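Local coordinates for extracellular sialidase/neuraminidase, putative (Aspergillus fumigatus, PDB 2XZI), which acts as a KDNase, a sialidase-family glycosidase that probably releases terminal deaminoneuraminic acid (KDN) from glycoconjugates, at residues Ile33-Arg45 and Thr362-Arg374. Sequence-based numbering, arbitrary orientation.
Sequences IGFHSFRIPAVVR and TGKNSYRAIIWRR. With KDM (deamino-alpha-neuraminic acid), chain C; KDM (deamino-alpha-neuraminic acid), chain D.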
loop_
_atom_site.group_PDB
_atom_site.type_symbol
_atom_site.label_atom_id
_atom_site.label_comp_id
_atom_site.label_asym_id
_atom_site.label_seq_id
_atom_site.Cartn_x
_atom_site.Cartn_y
_atom_site.Cartn_z
ATOM N N ILE A 33 9.561 22.113 2.105
ATOM C CA ILE A 33 10.201 20.890 1.615
ATOM C C ILE A 33 9.344 20.215 0.543
ATOM O O ILE A 33 8.177 19.880 0.797
ATOM C CB ILE A 33 10.529 19.893 2.766
ATOM C CG1 ILE A 33 11.605 20.449 3.720
ATOM C CG2 ILE A 33 10.900 18.505 2.203
ATOM C CD1 ILE A 33 12.959 20.643 3.094
ATOM N N GLY A 34 9.920 20.052 -0.644
ATOM C CA GLY A 34 9.226 19.416 -1.754
ATOM C C GLY A 34 9.820 18.075 -2.114
ATOM O O GLY A 34 10.800 17.611 -1.498
ATOM N N PHE A 35 9.227 17.454 -3.126
ATOM C CA PHE A 35 9.567 16.081 -3.489
ATOM C C PHE A 35 9.522 15.897 -4.990
ATOM O O PHE A 35 8.529 16.267 -5.661
ATOM C CB PHE A 35 8.626 15.081 -2.788
ATOM C CG PHE A 35 8.617 15.213 -1.297
ATOM C CD1 PHE A 35 9.542 14.544 -0.522
ATOM C CD2 PHE A 35 7.706 16.044 -0.668
ATOM C CE1 PHE A 35 9.548 14.676 0.857
ATOM C CE2 PHE A 35 7.701 16.203 0.721
ATOM C CZ PHE A 35 8.613 15.523 1.492
ATOM N N HIS A 36 10.595 15.326 -5.530
ATOM C CA HIS A 36 10.644 14.970 -6.924
ATOM C C HIS A 36 9.474 14.046 -7.262
ATOM O O HIS A 36 8.730 14.287 -8.221
ATOM C CB HIS A 36 11.990 14.293 -7.191
ATOM C CG HIS A 36 12.160 13.837 -8.601
ATOM N ND1 HIS A 36 11.590 12.681 -9.087
ATOM C CD2 HIS A 36 12.854 14.378 -9.630
ATOM C CE1 HIS A 36 11.914 12.534 -10.361
ATOM N NE2 HIS A 36 12.674 13.556 -10.717
ATOM N N SER A 37 9.325 12.998 -6.454
ATOM C CA SER A 37 8.372 11.921 -6.704
ATOM C C SER A 37 7.657 11.480 -5.461
ATOM O O SER A 37 8.154 11.613 -4.337
ATOM C CB SER A 37 9.109 10.721 -7.280
ATOM O OG SER A 37 9.485 10.951 -8.626
ATOM N N PHE A 38 6.474 10.938 -5.685
ATOM C CA PHE A 38 5.732 10.247 -4.646
ATOM C C PHE A 38 5.482 8.846 -5.138
ATOM O O PHE A 38 5.059 8.657 -6.268
ATOM C CB PHE A 38 4.424 10.952 -4.364
ATOM C CG PHE A 38 4.603 12.349 -3.816
ATOM C CD1 PHE A 38 4.813 12.543 -2.463
ATOM C CD2 PHE A 38 4.554 13.460 -4.653
ATOM C CE1 PHE A 38 4.968 13.813 -1.928
ATOM C CE2 PHE A 38 4.738 14.740 -4.124
ATOM C CZ PHE A 38 4.922 14.914 -2.762
ATOM N N ARG A 39 5.810 7.875 -4.289
ATOM C CA ARG A 39 5.612 6.451 -4.599
ATOM C C ARG A 39 5.129 5.715 -3.362
ATOM O O ARG A 39 5.105 6.276 -2.266
ATOM C CB ARG A 39 6.925 5.832 -5.086
ATOM C CG ARG A 39 7.310 6.180 -6.527
ATOM C CD ARG A 39 8.225 5.121 -7.141
ATOM N NE ARG A 39 7.532 3.846 -7.145
ATOM C CZ ARG A 39 8.105 2.652 -7.165
ATOM N NH1 ARG A 39 9.419 2.519 -7.234
ATOM N NH2 ARG A 39 7.326 1.574 -7.098
ATOM N N ILE A 40 4.718 4.466 -3.569
ATOM C CA ILE A 40 4.445 3.540 -2.464
ATOM C C ILE A 40 3.246 3.975 -1.604
ATOM O O ILE A 40 3.400 4.293 -0.423
ATOM C CB ILE A 40 5.715 3.263 -1.588
ATOM C CG1 ILE A 40 7.024 3.224 -2.410
ATOM C CG2 ILE A 40 5.545 1.969 -0.816
ATOM C CD1 ILE A 40 7.069 2.212 -3.523
ATOM N N PRO A 41 2.044 3.992 -2.205
ATOM C CA PRO A 41 0.818 4.439 -1.528
ATOM C C PRO A 41 0.276 3.477 -0.468
ATOM O O PRO A 41 0.457 2.256 -0.553
ATOM C CB PRO A 41 -0.198 4.536 -2.672
ATOM C CG PRO A 41 0.285 3.496 -3.651
ATOM C CD PRO A 41 1.785 3.666 -3.621
ATOM N N ALA A 42 -0.399 4.043 0.523
ATOM C CA ALA A 42 -1.184 3.256 1.465
ATOM C C ALA A 42 -2.378 4.102 1.848
ATOM O O ALA A 42 -2.215 5.299 2.074
ATOM C CB ALA A 42 -0.368 2.950 2.685
ATOM N N VAL A 43 -3.551 3.506 1.977
ATOM C CA VAL A 43 -4.766 4.259 2.327
ATOM C C VAL A 43 -5.653 3.466 3.277
ATOM O O VAL A 43 -5.814 2.239 3.125
ATOM C CB VAL A 43 -5.552 4.710 1.056
ATOM C CG1 VAL A 43 -6.149 3.506 0.296
ATOM C CG2 VAL A 43 -6.618 5.755 1.398
ATOM N N VAL A 44 -6.185 4.175 4.273
ATOM C CA VAL A 44 -7.169 3.591 5.173
ATOM C C VAL A 44 -8.284 4.567 5.479
ATOM O O VAL A 44 -8.094 5.763 5.466
ATOM C CB VAL A 44 -6.549 3.099 6.515
ATOM C CG1 VAL A 44 -5.618 1.887 6.276
ATOM C CG2 VAL A 44 -5.847 4.238 7.258
ATOM N N ARG A 45 -9.459 4.023 5.755
ATOM C CA ARG A 45 -10.560 4.792 6.301
ATOM C C ARG A 45 -10.599 4.512 7.798
ATOM O O ARG A 45 -10.528 3.358 8.228
ATOM C CB ARG A 45 -11.875 4.348 5.648
ATOM C CG ARG A 45 -13.069 5.162 6.130
ATOM C CD ARG A 45 -14.361 4.441 5.910
ATOM N NE ARG A 45 -14.660 3.565 7.036
ATOM C CZ ARG A 45 -15.436 2.488 6.964
ATOM N NH1 ARG A 45 -15.993 2.130 5.809
ATOM N NH2 ARG A 45 -15.643 1.757 8.050
ATOM N N THR A 362 13.096 4.704 -17.718
ATOM C CA THR A 362 13.277 3.959 -16.472
ATOM C C THR A 362 14.265 4.645 -15.530
ATOM O O THR A 362 14.509 4.162 -14.414
ATOM C CB THR A 362 13.764 2.524 -16.748
ATOM O OG1 THR A 362 15.000 2.573 -17.462
ATOM C CG2 THR A 362 12.734 1.741 -17.567
ATOM N N GLY A 363 14.821 5.768 -15.980
ATOM C CA GLY A 363 15.828 6.511 -15.221
ATOM C C GLY A 363 15.323 7.259 -14.000
ATOM O O GLY A 363 14.113 7.433 -13.804
ATOM N N LYS A 364 16.276 7.722 -13.196
ATOM C CA LYS A 364 16.025 8.282 -11.860
ATOM C C LYS A 364 15.259 9.593 -11.876
ATOM O O LYS A 364 14.683 9.993 -10.859
ATOM C CB LYS A 364 17.343 8.476 -11.096
ATOM C CG LYS A 364 18.224 9.604 -11.628
ATOM C CD LYS A 364 19.620 9.556 -11.032
ATOM C CE LYS A 364 20.519 10.615 -11.655
ATOM N NZ LYS A 364 21.936 10.486 -11.181
ATOM N N ASN A 365 15.241 10.267 -13.022
ATOM C CA ASN A 365 14.576 11.556 -13.101
ATOM C C ASN A 365 13.128 11.524 -13.600
ATOM O O ASN A 365 12.512 12.578 -13.750
ATOM C CB ASN A 365 15.406 12.558 -13.922
ATOM C CG ASN A 365 14.931 13.995 -13.731
ATOM O OD1 ASN A 365 14.675 14.441 -12.606
ATOM N ND2 ASN A 365 14.814 14.731 -14.834
ATOM N N SER A 366 12.588 10.327 -13.832
ATOM C CA SER A 366 11.186 10.204 -14.199
ATOM C C SER A 366 10.274 10.523 -13.009
ATOM O O SER A 366 10.317 9.856 -11.964
ATOM C CB SER A 366 10.884 8.830 -14.784
ATOM O OG SER A 366 11.409 8.735 -16.106
ATOM N N TYR A 367 9.480 11.574 -13.157
ATOM C CA TYR A 367 8.589 12.036 -12.097
ATOM C C TYR A 367 7.478 11.029 -11.825
ATOM O O TYR A 367 6.834 10.529 -12.742
ATOM C CB TYR A 367 8.006 13.401 -12.460
ATOM C CG TYR A 367 9.066 14.490 -12.512
ATOM C CD1 TYR A 367 9.526 15.104 -11.343
ATOM C CD2 TYR A 367 9.621 14.888 -13.736
ATOM C CE1 TYR A 367 10.509 16.094 -11.387
ATOM C CE2 TYR A 367 10.605 15.879 -13.786
ATOM C CZ TYR A 367 11.045 16.463 -12.608
ATOM O OH TYR A 367 12.022 17.446 -12.655
ATOM N N ARG A 368 7.272 10.742 -10.542
ATOM C CA ARG A 368 6.226 9.802 -10.155
ATOM C C ARG A 368 5.173 10.496 -9.316
ATOM O O ARG A 368 5.498 11.233 -8.381
ATOM C CB ARG A 368 6.807 8.635 -9.359
ATOM C CG ARG A 368 8.017 7.994 -9.979
ATOM C CD ARG A 368 7.717 7.387 -11.351
ATOM N NE ARG A 368 8.841 6.586 -11.827
ATOM C CZ ARG A 368 9.047 5.316 -11.476
ATOM N NH1 ARG A 368 8.193 4.690 -10.656
ATOM N NH2 ARG A 368 10.110 4.666 -11.942
ATOM N N ALA A 369 3.906 10.258 -9.660
ATOM C CA ALA A 369 2.766 10.850 -8.957
ATOM C C ALA A 369 1.825 9.751 -8.465
ATOM O O ALA A 369 1.956 8.602 -8.868
ATOM C CB ALA A 369 2.026 11.845 -9.845
ATOM N N ILE A 370 0.890 10.117 -7.598
ATOM C CA ILE A 370 -0.104 9.160 -7.116
ATOM C C ILE A 370 -1.522 9.666 -7.358
ATOM O O ILE A 370 -1.866 10.780 -6.983
ATOM C CB ILE A 370 0.139 8.767 -5.629
ATOM C CG1 ILE A 370 1.531 8.151 -5.471
ATOM C CG2 ILE A 370 -0.941 7.809 -5.157
ATOM C CD1 ILE A 370 1.970 7.916 -4.006
ATOM N N ILE A 371 -2.321 8.817 -7.999
ATOM C CA ILE A 371 -3.705 9.114 -8.348
ATOM C C ILE A 371 -4.624 8.575 -7.266
ATOM O O ILE A 371 -4.378 7.484 -6.738
ATOM C CB ILE A 371 -4.082 8.452 -9.709
ATOM C CG1 ILE A 371 -3.193 8.930 -10.863
ATOM C CG2 ILE A 371 -5.585 8.607 -10.029
ATOM C CD1 ILE A 371 -2.775 10.351 -10.805
ATOM N N TRP A 372 -5.659 9.346 -6.927
ATOM C CA TRP A 372 -6.756 8.885 -6.081
ATOM C C TRP A 372 -7.996 8.595 -6.914
ATOM O O TRP A 372 -8.424 9.423 -7.728
ATOM C CB TRP A 372 -7.067 9.949 -5.038
ATOM C CG TRP A 372 -8.320 9.788 -4.242
ATOM C CD1 TRP A 372 -9.404 10.626 -4.274
ATOM C CD2 TRP A 372 -8.609 8.788 -3.254
ATOM N NE1 TRP A 372 -10.357 10.200 -3.380
ATOM C CE2 TRP A 372 -9.895 9.082 -2.735
ATOM C CE3 TRP A 372 -7.918 7.663 -2.764
ATOM C CZ2 TRP A 372 -10.497 8.307 -1.743
ATOM C CZ3 TRP A 372 -8.527 6.888 -1.779
ATOM C CH2 TRP A 372 -9.805 7.224 -1.279
ATOM N N ARG A 373 -8.585 7.430 -6.697
ATOM C CA ARG A 373 -9.771 7.025 -7.429
ATOM C C ARG A 373 -10.835 6.635 -6.440
ATOM O O ARG A 373 -10.529 6.024 -5.390
ATOM C CB ARG A 373 -9.489 5.808 -8.279
ATOM C CG ARG A 373 -8.536 6.037 -9.413
ATOM C CD ARG A 373 -8.366 4.773 -10.256
ATOM N NE ARG A 373 -7.736 5.108 -11.529
ATOM C CZ ARG A 373 -8.389 5.613 -12.573
ATOM N NH1 ARG A 373 -9.697 5.833 -12.513
ATOM N NH2 ARG A 373 -7.723 5.907 -13.683
ATOM N N ARG A 374 -12.079 6.976 -6.777
ATOM C CA ARG A 374 -13.254 6.406 -6.132
ATOM C C ARG A 374 -14.101 5.753 -7.200
ATOM O O ARG A 374 -14.317 6.342 -8.266
ATOM C CB ARG A 374 -14.056 7.483 -5.414
ATOM C CG ARG A 374 -13.368 8.018 -4.186
ATOM C CD ARG A 374 -13.823 9.429 -3.768
ATOM N NE ARG A 374 -15.252 9.657 -3.967
ATOM C CZ ARG A 374 -16.211 9.246 -3.139
ATOM N NH1 ARG A 374 -15.902 8.600 -2.018
ATOM N NH2 ARG A 374 -17.488 9.461 -3.455
HETATM C C2 KDM C . 10.603 -1.427 -5.909
HETATM C C1 KDM C . 9.785 -1.577 -7.185
HETATM C C3 KDM C . 10.057 -0.271 -5.049
HETATM C C4 KDM C . 10.332 -0.451 -3.527
HETATM C C5 KDM C . 11.388 -1.510 -3.186
HETATM C C6 KDM C . 10.981 -2.859 -3.830
HETATM C C7 KDM C . 12.084 -3.926 -3.751
HETATM C C8 KDM C . 11.555 -5.287 -4.238
HETATM C C9 KDM C . 12.651 -6.337 -4.211
HETATM O O5 KDM C . 11.566 -1.627 -1.752
HETATM O O1A KDM C . 9.134 -0.588 -7.598
HETATM O O1B KDM C . 9.848 -2.701 -7.737
HETATM O O4 KDM C . 10.763 0.808 -3.010
HETATM O O6 KDM C . 10.595 -2.725 -5.239
HETATM O O7 KDM C . 13.185 -3.517 -4.568
HETATM O O8 KDM C . 10.491 -5.749 -3.394
HETATM O O9 KDM C . 13.013 -6.550 -2.837
HETATM O O2 KDM C . 11.929 -1.126 -6.360
HETATM C C2 KDM D . 7.607 0.273 -17.074
HETATM C C1 KDM D . 6.902 -0.946 -16.435
HETATM C C3 KDM D . 6.600 1.406 -17.381
HETATM C C4 KDM D . 6.098 2.078 -16.086
HETATM C C5 KDM D . 7.267 2.476 -15.170
HETATM C C6 KDM D . 8.205 1.274 -14.921
HETATM C C7 KDM D . 9.479 1.450 -14.068
HETATM C C8 KDM D . 10.228 0.097 -13.932
HETATM C C9 KDM D . 11.563 0.173 -13.156
HETATM O O5 KDM D . 6.768 2.968 -13.916
HETATM O O1A KDM D . 7.506 -1.538 -15.508
HETATM O O1B KDM D . 5.775 -1.262 -16.883
HETATM O O4 KDM D . 5.326 3.231 -16.439
HETATM O O6 KDM D . 8.661 0.780 -16.221
HETATM O O7 KDM D . 10.344 2.425 -14.670
HETATM O O8 KDM D . 9.373 -0.878 -13.319
HETATM O O9 KDM D . 11.532 1.186 -12.143
HETATM O O2 KDM D . 8.226 -0.128 -18.305
HETATM O O HOH W 1 4.098 6.891 -8.172
#
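His36 lies flat over Tyr367 in an offset stack, ring centroids 4.2 Å apart and planes 16° from parallel, with Tyr367 CD1 over the middle of the imidazole. The imidazole gets there because CG stands anti to its own backbone N (chi1 178°). At the ring's edge, His36 NE2 donates to Asn365 OD1 at 2.9 Å, approaching from above the amide plane, and more weakly to Asn365 O. Through its other nitrogen, His36 ND1 is hydrogen-bonded to Ser37 OG at 2.8 Å. The imidazole is thus held by both nitrogens and one face.

Ser37 OG also accepts a hydrogen bond from Arg368 N at 2.9 Å. Next to it, Phe38 N reaches Arg368 O at 2.9 Å in a nearly straight bond (174°). Beyond this point the strands diverge, and a water bridges Phe38 O and Ala369 O by donating to both.

Apolar groups fill in between the parting strands: Ile370 CD1 meets Phe38 CB at 3.9 Å, its CG2 branch faces Pro41 CB, and farther along Val43 CG2 touches the indole of Trp372 at CZ3.

Arg39 and Arg368 run side by side, with Arg368 NH1 3.5 Å from Arg39 CD and over one face of the Arg39 guanidinium. Acidic partners probably offset these charges: Glu354 pairs with Arg39 NE, Asp356 with Arg368 NE. Arg39 NH1 and NH2 both grip O1A of one deamino-alpha-neuraminic acid, the NH2 bond being 2.9 Å, while Arg368 lines the second sugar's site.

Phe38-Arg39-Ile40-Pro41 is the FRIP motif of sialidases. With Arg245 and Arg302, Arg39 probably forms the family's carboxylate-binding arginine triad, here on a strand packed against the neighbouring blade of the six-bladed beta-propeller.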